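Local coordinates for protein type I polyketide synthase PikAII (Streptomyces venezuelae, PDB 3QP9) that contains a C2-type ketoreductase of a modular polyketide synthase, which probably epimerises the alpha-substituent of polyketide intermediates rather than reducing their ketone, at residues P122-P127 with A365-V370; A141-G146 with P187-G192; H379-L384 with Q428-G433; V439-W444 with T473-A478. One frame throughout, in Å; residues are numbered along the deposited sequence.

The four contacts sample both Rossmann-like halves of the chain and the seam between them. Contact 1 is part of that seam: it joins a loop of the N-terminal half to helix 363-386 of the C-terminal half, which contains the family's KR domain. Contact 3 uses the same helix further along, its centre about 21 Å from that of contact 1 and its nearest atoms about 5 Å away. Contact 2 is nested within the chain loop that contact 1 closes and belongs wholly to the N-terminal half. Contact 4 belongs to the C-terminal half, its centre about 22 Å from the centre of contact 3. Contacts 2 and 4, whose centres are about 35 Å apart, lie on opposite sides of the chain's centre.

Contact 1. Residues P122-P127 with A365-V370; sequences PGHPAP and ALARVV
The methyl of Ala367 sits directly over the imidazole of His124: its CB is 3.4 Å from the centroid of the His124 ring and only 6° off the ring normal, the geometry of a CH-pi contact. Because CB is nearly equidistant from the ring atoms, the contact does not depend on which way round the imidazole is placed. A second, purely aliphatic touch lies about one turn further on, where Pro127 CG meets Val370 CG1 at 4.0 Å, the two side chains sliding past each other in opposite directions. Val370 presents this branch by holding CG1 anti to its backbone N (chi1 167°).

Behind this first shell, the peptide bond before Pro127 is cis, which bends the loop where the proline ring is presented. The loop is anchored further along helix 363-386 by a hydrogen bond between Ala126 O and Thr375 OG1. His121 meets the His124 ring, Phe128 packs on Ala367, and Phe421 of helix 413-426 touches Pro127.

Between these two segments the chemistry is therefore dispersive, one methyl on a ring and one proline on a valine; a polar anchor between the halves is supplied nearby by Ala126 O and Thr375 OG1.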
loop_
_atom_site.group_PDB
_atom_site.type_symbol
_atom_site.label_atom_id
_atom_site.label_comp_id
_atom_site.label_asym_id
_atom_site.label_seq_id
_atom_site.Cartn_x
_atom_site.Cartn_y
_atom_site.Cartn_z
ATOM N N PRO A 122 16.363 -7.785 -11.901
ATOM C CA PRO A 122 17.733 -7.370 -12.245
ATOM C C PRO A 122 17.921 -5.850 -12.283
ATOM O O PRO A 122 18.974 -5.337 -11.916
ATOM C CB PRO A 122 17.945 -7.956 -13.662
ATOM C CG PRO A 122 16.984 -9.073 -13.775
ATOM C CD PRO A 122 15.774 -8.654 -12.941
ATOM N N GLY A 123 16.921 -5.110 -12.725
ATOM C CA GLY A 123 17.175 -3.676 -12.850
ATOM C C GLY A 123 16.975 -2.873 -11.561
ATOM O O GLY A 123 17.155 -1.674 -11.581
ATOM N N HIS A 124 16.579 -3.521 -10.455
ATOM C CA HIS A 124 15.890 -2.764 -9.382
ATOM C C HIS A 124 16.058 -3.341 -7.978
ATOM O O HIS A 124 16.111 -4.541 -7.831
ATOM C CB HIS A 124 14.407 -2.616 -9.720
ATOM C CG HIS A 124 14.140 -1.836 -10.987
ATOM N ND1 HIS A 124 13.742 -2.442 -12.165
ATOM C CD2 HIS A 124 14.179 -0.508 -11.247
ATOM C CE1 HIS A 124 13.570 -1.525 -13.099
ATOM N NE2 HIS A 124 13.825 -0.343 -12.569
ATOM N N PRO A 125 16.200 -2.473 -6.951
ATOM C CA PRO A 125 16.402 -2.972 -5.567
ATOM C C PRO A 125 15.093 -3.535 -4.970
ATOM O O PRO A 125 14.028 -3.330 -5.553
ATOM C CB PRO A 125 16.873 -1.726 -4.794
ATOM C CG PRO A 125 16.326 -0.575 -5.512
ATOM C CD PRO A 125 16.260 -1.005 -7.030
ATOM N N ALA A 126 15.168 -4.240 -3.837
ATOM C CA ALA A 126 13.967 -4.608 -3.114
ATOM C C ALA A 126 13.275 -3.284 -2.612
ATOM O O ALA A 126 13.968 -2.267 -2.327
ATOM C CB ALA A 126 14.314 -5.551 -1.970
ATOM N N PRO A 127 11.926 -3.290 -2.449
ATOM C CA PRO A 127 11.047 -4.489 -2.346
ATOM C C PRO A 127 10.378 -4.805 -3.664
ATOM O O PRO A 127 9.692 -5.819 -3.774
ATOM C CB PRO A 127 9.961 -4.040 -1.311
ATOM C CG PRO A 127 9.836 -2.544 -1.483
ATOM C CD PRO A 127 11.203 -2.048 -2.036
ATOM N N ALA A 365 9.410 2.134 -14.770
ATOM C CA ALA A 365 8.807 3.307 -14.154
ATOM C C ALA A 365 8.087 2.964 -12.800
ATOM O O ALA A 365 8.309 3.659 -11.765
ATOM C CB ALA A 365 7.832 3.907 -15.132
ATOM N N LEU A 366 7.278 1.888 -12.806
ATOM C CA LEU A 366 6.602 1.415 -11.593
ATOM C C LEU A 366 7.649 1.141 -10.502
ATOM O O LEU A 366 7.505 1.628 -9.374
ATOM C CB LEU A 366 5.765 0.144 -11.859
ATOM C CG LEU A 366 5.260 -0.659 -10.658
ATOM C CD1 LEU A 366 4.188 0.165 -9.982
ATOM C CD2 LEU A 366 4.681 -2.056 -11.015
ATOM N N ALA A 367 8.678 0.361 -10.882
ATOM C CA ALA A 367 9.775 -0.064 -10.018
ATOM C C ALA A 367 10.512 1.099 -9.381
ATOM O O ALA A 367 10.793 1.091 -8.162
ATOM C CB ALA A 367 10.740 -0.921 -10.785
ATOM N N ARG A 368 10.769 2.118 -10.194
ATOM C CA ARG A 368 11.347 3.383 -9.700
ATOM C C ARG A 368 10.474 4.067 -8.669
ATOM O O ARG A 368 10.997 4.700 -7.748
ATOM C CB ARG A 368 11.637 4.381 -10.855
ATOM C CG ARG A 368 13.086 4.480 -11.297
ATOM C CD ARG A 368 13.278 5.435 -12.590
ATOM N NE ARG A 368 13.443 4.554 -13.732
ATOM C CZ ARG A 368 12.641 4.435 -14.791
ATOM N NH1 ARG A 368 12.938 3.512 -15.686
ATOM N NH2 ARG A 368 11.583 5.213 -15.000
ATOM N N VAL A 369 9.151 4.010 -8.826
ATOM C CA VAL A 369 8.301 4.766 -7.928
ATOM C C VAL A 369 8.242 3.973 -6.631
ATOM O O VAL A 369 8.218 4.570 -5.542
ATOM C CB VAL A 369 6.870 5.049 -8.515
ATOM C CG1 VAL A 369 5.887 5.482 -7.410
ATOM C CG2 VAL A 369 6.877 6.078 -9.689
ATOM N N VAL A 370 8.243 2.634 -6.733
ATOM C CA VAL A 370 8.256 1.784 -5.525
ATOM C C VAL A 370 9.540 2.065 -4.702
ATOM O O VAL A 370 9.546 2.163 -3.452
ATOM C CB VAL A 370 8.135 0.287 -5.923
ATOM C CG1 VAL A 370 8.471 -0.657 -4.694
ATOM C CG2 VAL A 370 6.722 0.002 -6.596
#

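Contact 2. Residues A141-G146 with P187-G192; sequences ALEDAG and PERWGG
Arg189 reaches from just before strand 190-196 to the last turns of helix 130-144, where its guanidinium lies against Glu143. The side chain leaves its CB toward the helix with CG lodged between the backbone N and the carbonyl carbon (chi1 49°), and from CG to NE it runs out extended, so the charged end is delivered to the helix. NE is the first polar atom along the way; it has a long salt bridge to Glu188, with Glu188 OE2 3.8 Å from Arg189 NE. At CZ the group flattens, and Glu143 CB comes over one face, offset toward the rim, 3.6 Å from Arg189 CZ.

The two terminal nitrogens then diverge. Arg189 NH1 is 3.5 Å from Glu143 OE2, a salt bridge in which the carboxylate and guanidinium planes are 38° apart and the two side chains cross at about a right angle. Arg189 NH2 lies 3.9 Å from Leu142 CB and donates to Val139 O. One arginine thus pairs with Glu143, more distantly with Glu188, and with a helix carbonyl, while its face packs on aliphatic carbon. Its positive charge probably also offsets the proximity of Glu143 OE1 and Glu188 OE2, 5.0 Å apart.

Helix 130-144 ends in a Schellman motif, with Gly146 at positive phi. Backbone hydrogen bonds join Arg189 to Leu151. Strand 151-156, helix 170-185 and the adjacent parallel strand 190-196 form a beta-alpha-beta unit of the Rossmann-like fold, and the salt-bridge network ties the entry of strand 190-196 to helix 130-144, the helix that leads into strand 151-156.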
loop_
_atom_site.group_PDB
_atom_site.type_symbol
_atom_site.label_atom_id
_atom_site.label_comp_id
_atom_site.label_asym_id
_atom_site.label_seq_id
_atom_site.Cartn_x
_atom_site.Cartn_y
_atom_site.Cartn_z
ATOM N N ALA A 141 -1.326 -6.234 -21.048
ATOM C CA ALA A 141 -1.306 -7.238 -22.107
ATOM C C ALA A 141 -2.677 -7.895 -22.333
ATOM O O ALA A 141 -3.034 -8.216 -23.469
ATOM C CB ALA A 141 -0.267 -8.253 -21.836
ATOM N N LEU A 142 -3.444 -8.116 -21.249
ATOM C CA LEU A 142 -4.873 -8.501 -21.393
ATOM C C LEU A 142 -5.671 -7.586 -22.363
ATOM O O LEU A 142 -6.427 -8.058 -23.215
ATOM C CB LEU A 142 -5.550 -8.514 -20.005
ATOM C CG LEU A 142 -5.103 -9.737 -19.163
ATOM C CD1 LEU A 142 -5.537 -9.545 -17.691
ATOM C CD2 LEU A 142 -5.617 -11.074 -19.723
ATOM N N GLU A 143 -5.508 -6.280 -22.221
ATOM C CA GLU A 143 -6.179 -5.338 -23.103
ATOM C C GLU A 143 -5.577 -5.428 -24.512
ATOM O O GLU A 143 -6.332 -5.379 -25.461
ATOM C CB GLU A 143 -6.124 -3.899 -22.575
ATOM C CG GLU A 143 -7.186 -2.988 -23.223
ATOM C CD GLU A 143 -7.198 -1.541 -22.694
ATOM O OE1 GLU A 143 -8.282 -0.899 -22.774
ATOM O OE2 GLU A 143 -6.138 -1.038 -22.213
ATOM N N ASP A 144 -4.260 -5.624 -24.644
ATOM C CA ASP A 144 -3.629 -5.765 -25.993
ATOM C C ASP A 144 -4.133 -7.008 -26.714
ATOM O O ASP A 144 -4.264 -6.993 -27.930
ATOM C CB ASP A 144 -2.110 -5.889 -25.953
ATOM C CG ASP A 144 -1.421 -4.721 -25.293
ATOM O OD1 ASP A 144 -0.274 -4.960 -24.790
ATOM O OD2 ASP A 144 -1.997 -3.594 -25.263
ATOM N N ALA A 145 -4.341 -8.098 -25.973
ATOM C CA ALA A 145 -4.933 -9.297 -26.539
ATOM C C ALA A 145 -6.494 -9.324 -26.685
ATOM O O ALA A 145 -7.060 -10.318 -27.172
ATOM C CB ALA A 145 -4.451 -10.508 -25.763
ATOM N N GLY A 146 -7.172 -8.271 -26.206
ATOM C CA GLY A 146 -8.638 -8.180 -26.244
ATOM C C GLY A 146 -9.429 -9.180 -25.395
ATOM O O GLY A 146 -10.556 -9.537 -25.754
ATOM N N PRO A 187 -12.552 -0.590 -15.181
ATOM C CA PRO A 187 -13.565 -1.228 -14.334
ATOM C C PRO A 187 -14.335 -2.392 -15.001
ATOM O O PRO A 187 -14.829 -3.245 -14.330
ATOM C CB PRO A 187 -14.532 -0.098 -14.040
ATOM C CG PRO A 187 -14.257 0.940 -15.186
ATOM C CD PRO A 187 -12.815 0.831 -15.446
ATOM N N GLU A 188 -14.425 -2.416 -16.343
ATOM C CA GLU A 188 -15.168 -3.453 -17.018
ATOM C C GLU A 188 -14.400 -4.782 -17.021
ATOM O O GLU A 188 -14.967 -5.835 -17.266
ATOM C CB GLU A 188 -15.539 -2.950 -18.483
ATOM C CG GLU A 188 -14.317 -2.897 -19.559
ATOM C CD GLU A 188 -13.012 -2.061 -19.141
ATOM O OE1 GLU A 188 -13.047 -1.137 -18.306
ATOM O OE2 GLU A 188 -11.914 -2.326 -19.689
ATOM N N ARG A 189 -13.085 -4.736 -16.803
ATOM C CA ARG A 189 -12.295 -5.975 -16.904
ATOM C C ARG A 189 -11.511 -6.371 -15.644
ATOM O O ARG A 189 -10.772 -7.317 -15.654
ATOM C CB ARG A 189 -11.389 -5.971 -18.127
ATOM C CG ARG A 189 -10.550 -4.682 -18.311
ATOM C CD ARG A 189 -9.448 -4.939 -19.273
ATOM N NE ARG A 189 -8.491 -3.846 -19.414
ATOM C CZ ARG A 189 -7.207 -3.939 -19.094
ATOM N NH1 ARG A 189 -6.389 -2.901 -19.278
ATOM N NH2 ARG A 189 -6.756 -5.091 -18.619
ATOM N N TRP A 190 -11.732 -5.650 -14.551
ATOM C CA TRP A 190 -11.162 -5.987 -13.228
ATOM C C TRP A 190 -12.116 -6.846 -12.367
ATOM O O TRP A 190 -13.271 -6.478 -12.114
ATOM C CB TRP A 190 -10.728 -4.685 -12.522
ATOM C CG TRP A 190 -9.921 -5.023 -11.225
ATOM C CD1 TRP A 190 -10.389 -5.004 -9.948
ATOM C CD2 TRP A 190 -8.554 -5.429 -11.154
ATOM N NE1 TRP A 190 -9.364 -5.360 -9.033
ATOM C CE2 TRP A 190 -8.233 -5.632 -9.762
ATOM C CE3 TRP A 190 -7.568 -5.635 -12.110
ATOM C CZ2 TRP A 190 -6.978 -6.066 -9.344
ATOM C CZ3 TRP A 190 -6.291 -6.012 -11.719
ATOM C CH2 TRP A 190 -6.002 -6.227 -10.294
ATOM N N GLY A 191 -11.637 -8.007 -11.947
ATOM C CA GLY A 191 -12.446 -8.900 -11.147
ATOM C C GLY A 191 -12.156 -8.501 -9.713
ATOM O O GLY A 191 -12.997 -7.877 -9.040
ATOM N N GLY A 192 -10.966 -8.758 -9.260
ATOM C CA GLY A 192 -10.674 -8.413 -7.827
ATOM C C GLY A 192 -9.387 -8.887 -7.276
ATOM O O GLY A 192 -8.565 -9.361 -7.994
#

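Contact 3. Residues H379-L384 with Q428-G433; sequences HLDRLL and QHRADG
Asp381 and Arg430 approach from opposite directions and join in a salt bridge. Arg430 NE donates to Asp381 OD2, meeting it on the syn side; OD2 lies at the guanidinium edge but tilted 28° out of its plane. The bond is bent, with an N-H...O angle of 138°, and the 2.5 Å between Arg430 NE and Asp381 OD2 is short enough for its exact length to be doubtful. The carboxylate and guanidinium planes stand 82° apart, so this is no flat two-pronged pairing. Asp381 holds CG anti to its backbone N, which aims the carboxylate out from helix 363-386, while Arg430 is extended from CG to NE.

The other polar atoms of the Asp381-Arg430 pair have partners as well. Asp381 OD1 forms a salt bridge with Arg385 NE, one turn further along the helix, so the buried carboxylate is shared by two arginines and is probably kept ionised. Arg430 NH2 donates to Leu425 O, near the end of helix 413-426, and Arg430 NH1 is also hydrogen-bonded.

Val436 of strand 435-441 touches both charged side chains, and Pro434 touches Asp381 and Leu384. The contact thus fixes the loop between helix 413-426 and strand 435-441 against helix 363-386, which packs in turn on helix 327-335 through Leu383 and Leu384.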
loop_
_atom_site.group_PDB
_atom_site.type_symbol
_atom_site.label_atom_id
_atom_site.label_comp_id
_atom_site.label_asym_id
_atom_site.label_seq_id
_atom_site.Cartn_x
_atom_site.Cartn_y
_atom_site.Cartn_z
ATOM N N HIS A 379 14.946 -0.573 4.423
ATOM C CA HIS A 379 16.219 -0.621 5.105
ATOM C C HIS A 379 16.138 -0.156 6.530
ATOM O O HIS A 379 16.760 -0.757 7.407
ATOM C CB HIS A 379 17.265 0.246 4.381
ATOM C CG HIS A 379 17.539 -0.200 2.996
ATOM N ND1 HIS A 379 17.816 0.680 1.963
ATOM C CD2 HIS A 379 17.550 -1.443 2.463
ATOM C CE1 HIS A 379 18.035 -0.022 0.864
ATOM N NE2 HIS A 379 17.839 -1.307 1.135
ATOM N N LEU A 380 15.368 0.915 6.771
ATOM C CA LEU A 380 15.265 1.395 8.140
ATOM C C LEU A 380 14.665 0.303 9.081
ATOM O O LEU A 380 15.078 0.119 10.248
ATOM C CB LEU A 380 14.445 2.653 8.198
ATOM C CG LEU A 380 15.125 3.889 7.622
ATOM C CD1 LEU A 380 14.012 4.913 7.349
ATOM C CD2 LEU A 380 16.191 4.487 8.602
ATOM N N ASP A 381 13.624 -0.340 8.584
ATOM C CA ASP A 381 12.951 -1.403 9.334
ATOM C C ASP A 381 13.946 -2.548 9.578
ATOM O O ASP A 381 14.119 -3.026 10.747
ATOM C CB ASP A 381 11.658 -1.872 8.581
ATOM C CG ASP A 381 11.015 -3.071 9.264
ATOM O OD1 ASP A 381 11.140 -4.211 8.763
ATOM O OD2 ASP A 381 10.520 -2.888 10.386
ATOM N N ARG A 382 14.630 -2.997 8.524
ATOM C CA ARG A 382 15.678 -4.034 8.722
ATOM C C ARG A 382 16.833 -3.659 9.679
ATOM O O ARG A 382 17.088 -4.381 10.666
ATOM C CB ARG A 382 16.248 -4.572 7.408
ATOM C CG ARG A 382 17.274 -5.679 7.673
ATOM C CD ARG A 382 17.606 -6.417 6.377
ATOM N NE ARG A 382 18.340 -5.609 5.379
ATOM C CZ ARG A 382 19.653 -5.344 5.430
ATOM N NH1 ARG A 382 20.241 -4.642 4.459
ATOM N NH2 ARG A 382 20.392 -5.785 6.440
ATOM N N LEU A 383 17.523 -2.554 9.430
ATOM C CA LEU A 383 18.645 -2.170 10.342
ATOM C C LEU A 383 18.242 -1.900 11.791
ATOM O O LEU A 383 19.021 -2.192 12.734
ATOM C CB LEU A 383 19.408 -0.964 9.767
ATOM C CG LEU A 383 19.829 -1.201 8.310
ATOM C CD1 LEU A 383 20.131 0.146 7.647
ATOM C CD2 LEU A 383 21.034 -2.175 8.248
ATOM N N LEU A 384 17.045 -1.334 11.985
ATOM C CA LEU A 384 16.507 -1.101 13.336
ATOM C C LEU A 384 16.105 -2.394 14.014
ATOM O O LEU A 384 16.169 -2.496 15.248
ATOM C CB LEU A 384 15.304 -0.161 13.335
ATOM C CG LEU A 384 15.533 1.317 12.946
ATOM C CD1 LEU A 384 14.290 2.174 13.095
ATOM C CD2 LEU A 384 16.732 1.947 13.704
ATOM N N GLN A 428 3.163 -6.408 9.913
ATOM C CA GLN A 428 4.111 -7.522 10.110
ATOM C C GLN A 428 4.385 -7.684 11.611
ATOM O O GLN A 428 4.363 -6.682 12.330
ATOM C CB GLN A 428 5.445 -7.191 9.461
ATOM C CG GLN A 428 5.456 -7.271 7.976
ATOM C CD GLN A 428 6.835 -7.510 7.412
ATOM O OE1 GLN A 428 7.238 -8.661 7.086
ATOM N NE2 GLN A 428 7.563 -6.435 7.257
ATOM N N HIS A 429 4.635 -8.895 12.097
ATOM C CA HIS A 429 4.961 -9.065 13.513
ATOM C C HIS A 429 6.409 -8.600 13.765
ATOM O O HIS A 429 7.343 -8.906 12.989
ATOM C CB HIS A 429 4.819 -10.545 13.871
ATOM C CG HIS A 429 4.858 -10.844 15.348
ATOM N ND1 HIS A 429 3.876 -11.575 15.983
ATOM C CD2 HIS A 429 5.774 -10.539 16.306
ATOM C CE1 HIS A 429 4.170 -11.686 17.271
ATOM N NE2 HIS A 429 5.317 -11.063 17.493
ATOM N N ARG A 430 6.639 -7.899 14.857
ATOM C CA ARG A 430 8.043 -7.632 15.215
ATOM C C ARG A 430 8.284 -7.967 16.625
ATOM O O ARG A 430 7.872 -7.194 17.501
ATOM C CB ARG A 430 8.443 -6.165 14.957
ATOM C CG ARG A 430 8.839 -5.912 13.479
ATOM C CD ARG A 430 9.060 -4.405 13.150
ATOM N NE ARG A 430 8.879 -4.240 11.719
ATOM C CZ ARG A 430 7.681 -4.232 11.100
ATOM N NH1 ARG A 430 6.518 -4.316 11.804
ATOM N NH2 ARG A 430 7.640 -4.099 9.770
ATOM N N ALA A 431 9.009 -9.083 16.817
ATOM C CA ALA A 431 9.311 -9.658 18.124
ATOM C C ALA A 431 9.987 -8.661 19.042
ATOM O O ALA A 431 9.724 -8.643 20.253
ATOM C CB ALA A 431 10.174 -10.949 17.983
ATOM N N ASP A 432 10.868 -7.831 18.498
ATOM C CA ASP A 432 11.612 -6.937 19.409
ATOM C C ASP A 432 11.512 -5.443 19.094
ATOM O O ASP A 432 12.122 -4.618 19.782
ATOM C CB ASP A 432 13.076 -7.412 19.623
ATOM C CG ASP A 432 13.181 -8.551 20.688
ATOM O OD1 ASP A 432 12.763 -9.682 20.394
ATOM O OD2 ASP A 432 13.654 -8.302 21.820
ATOM N N GLY A 433 10.723 -5.086 18.088
ATOM C CA GLY A 433 10.713 -3.696 17.607
ATOM C C GLY A 433 11.418 -3.687 16.265
ATOM O O GLY A 433 11.771 -4.761 15.780
#

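Contact 4. Residues V439-W444 with T473-A478; sequences VAWSPW and TALDTA
Leu475 carries the apolar contact by touching both Val439 and Trp441. Its CB lies in the plane of the indole at the edge of the six-membered ring, with Leu475 CB 3.7 Å from Trp441 CH2; the two side chains cross at about a right angle. Chi1 of 177° sets the leucine CG anti to the backbone N, and chi2 of 61° then brings CD1 to Val439, where Leu475 CD1 is 3.8 Å from Val439 CG2 and 3.9 Å from Trp441 CZ2.

Contacts on its two faces hold the indole: the aliphatic Val439 CG1 lies 3.6 Å above one face of Trp441, and on the opposite face the Trp444 ring arrives edge-on, with NE1 3.3 Å above the Trp441 plane. Phe400 also meets the Trp441 ring.

Backbone hydrogen bonds do the polar work on the strand side: Val439 and Trp441 pair with strand 396-402, while Ala440 pairs with strand 485-488. On the helix side, Thr473 OG1 is hydrogen-bonded to Arg270 NH2 and Asp476 OD2 to Trp247 NE1.

Between these segments of strand 435-441 and helix 468-481 the contact is therefore apolar: with faces and edge of the indole all engaged, close fit rather than charge holds them together here, among the central strands of the C-terminal half.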
loop_
_atom_site.group_PDB
_atom_site.type_symbol
_atom_site.label_atom_id
_atom_site.label_comp_id
_atom_site.label_asym_id
_atom_site.label_seq_id
_atom_site.Cartn_x
_atom_site.Cartn_y
_atom_site.Cartn_z
ATOM N N VAL A 439 1.011 5.881 8.776
ATOM C CA VAL A 439 -0.148 6.775 8.675
ATOM C C VAL A 439 -0.457 7.142 7.203
ATOM O O VAL A 439 0.384 7.715 6.479
ATOM C CB VAL A 439 0.048 8.047 9.493
ATOM C CG1 VAL A 439 -1.161 8.887 9.367
ATOM C CG2 VAL A 439 0.239 7.683 11.056
ATOM N N ALA A 440 -1.673 6.835 6.736
ATOM C CA ALA A 440 -1.996 7.107 5.310
ATOM C C ALA A 440 -2.686 8.453 5.257
ATOM O O ALA A 440 -3.789 8.582 5.666
ATOM C CB ALA A 440 -2.918 6.045 4.786
ATOM N N TRP A 441 -2.069 9.447 4.649
ATOM C CA TRP A 441 -2.556 10.817 4.665
ATOM C C TRP A 441 -3.218 11.209 3.380
ATOM O O TRP A 441 -2.871 10.733 2.278
ATOM C CB TRP A 441 -1.377 11.754 4.798
ATOM C CG TRP A 441 -0.567 11.626 6.073
ATOM C CD1 TRP A 441 0.662 11.006 6.217
ATOM C CD2 TRP A 441 -0.814 12.298 7.328
ATOM N NE1 TRP A 441 1.136 11.189 7.495
ATOM C CE2 TRP A 441 0.289 12.029 8.174
ATOM C CE3 TRP A 441 -1.849 13.118 7.790
ATOM C CZ2 TRP A 441 0.376 12.527 9.523
ATOM C CZ3 TRP A 441 -1.757 13.666 9.115
ATOM C CH2 TRP A 441 -0.694 13.307 9.974
ATOM N N SER A 442 -4.204 12.086 3.505
ATOM C CA SER A 442 -4.655 12.787 2.357
ATOM C C SER A 442 -3.724 13.965 2.182
ATOM O O SER A 442 -3.013 14.307 3.106
ATOM C CB SER A 442 -6.150 13.212 2.514
ATOM O OG SER A 442 -6.310 14.136 3.540
ATOM N N PRO A 443 -3.706 14.603 0.985
ATOM C CA PRO A 443 -2.692 15.667 0.815
ATOM C C PRO A 443 -2.769 16.847 1.762
ATOM O O PRO A 443 -3.844 17.357 2.053
ATOM C CB PRO A 443 -2.965 16.162 -0.643
ATOM C CG PRO A 443 -3.435 14.890 -1.383
ATOM C CD PRO A 443 -4.321 14.212 -0.287
ATOM N N TRP A 444 -1.600 17.352 2.142
ATOM C CA TRP A 444 -1.459 18.530 3.008
ATOM C C TRP A 444 -1.462 19.819 2.191
ATOM O O TRP A 444 -0.943 19.848 1.072
ATOM C CB TRP A 444 -0.121 18.466 3.665
ATOM C CG TRP A 444 0.001 17.400 4.749
ATOM C CD1 TRP A 444 -0.600 16.132 4.780
ATOM C CD2 TRP A 444 0.837 17.465 5.907
ATOM N NE1 TRP A 444 -0.185 15.456 5.907
ATOM C CE2 TRP A 444 0.680 16.238 6.612
ATOM C CE3 TRP A 444 1.703 18.448 6.425
ATOM C CZ2 TRP A 444 1.362 15.959 7.819
ATOM C CZ3 TRP A 444 2.368 18.178 7.637
ATOM C CH2 TRP A 444 2.204 16.935 8.314
ATOM N N THR A 473 -1.132 17.512 14.820
ATOM C CA THR A 473 -1.825 17.164 16.062
ATOM C C THR A 473 -2.516 15.797 15.881
ATOM O O THR A 473 -2.497 14.988 16.775
ATOM C CB THR A 473 -2.838 18.292 16.467
ATOM O OG1 THR A 473 -2.103 19.487 16.681
ATOM C CG2 THR A 473 -3.588 17.940 17.793
ATOM N N ALA A 474 -3.085 15.540 14.698
ATOM C CA ALA A 474 -3.732 14.251 14.451
ATOM C C ALA A 474 -2.688 13.142 14.512
ATOM O O ALA A 474 -2.931 12.077 15.063
ATOM C CB ALA A 474 -4.431 14.280 13.105
ATOM N N LEU A 475 -1.483 13.432 14.019
ATOM C CA LEU A 475 -0.381 12.439 14.040
ATOM C C LEU A 475 -0.026 12.111 15.483
ATOM O O LEU A 475 0.078 10.946 15.876
ATOM C CB LEU A 475 0.818 13.054 13.311
ATOM C CG LEU A 475 2.052 12.126 13.346
ATOM C CD1 LEU A 475 1.874 10.735 12.673
ATOM C CD2 LEU A 475 3.153 12.967 12.646
ATOM N N ASP A 476 0.172 13.163 16.296
ATOM C CA ASP A 476 0.496 12.956 17.703
ATOM C C ASP A 476 -0.595 12.121 18.461
ATOM O O ASP A 476 -0.236 11.259 19.310
ATOM C CB ASP A 476 0.682 14.332 18.381
ATOM C CG ASP A 476 1.033 14.196 19.859
ATOM O OD1 ASP A 476 0.159 14.423 20.694
ATOM O OD2 ASP A 476 2.134 13.730 20.187
ATOM N N THR A 477 -1.883 12.471 18.275
ATOM C CA THR A 477 -2.975 11.707 18.900
ATOM C C THR A 477 -2.852 10.215 18.523
ATOM O O THR A 477 -2.878 9.338 19.430
ATOM C CB THR A 477 -4.312 12.328 18.491
ATOM O OG1 THR A 477 -4.337 13.671 18.998
ATOM C CG2 THR A 477 -5.521 11.587 19.046
ATOM N N ALA A 478 -2.635 9.915 17.230
ATOM C CA ALA A 478 -2.529 8.534 16.803
ATOM C C ALA A 478 -1.367 7.827 17.412
ATOM O O ALA A 478 -1.535 6.668 17.829
ATOM C CB ALA A 478 -2.424 8.397 15.199
#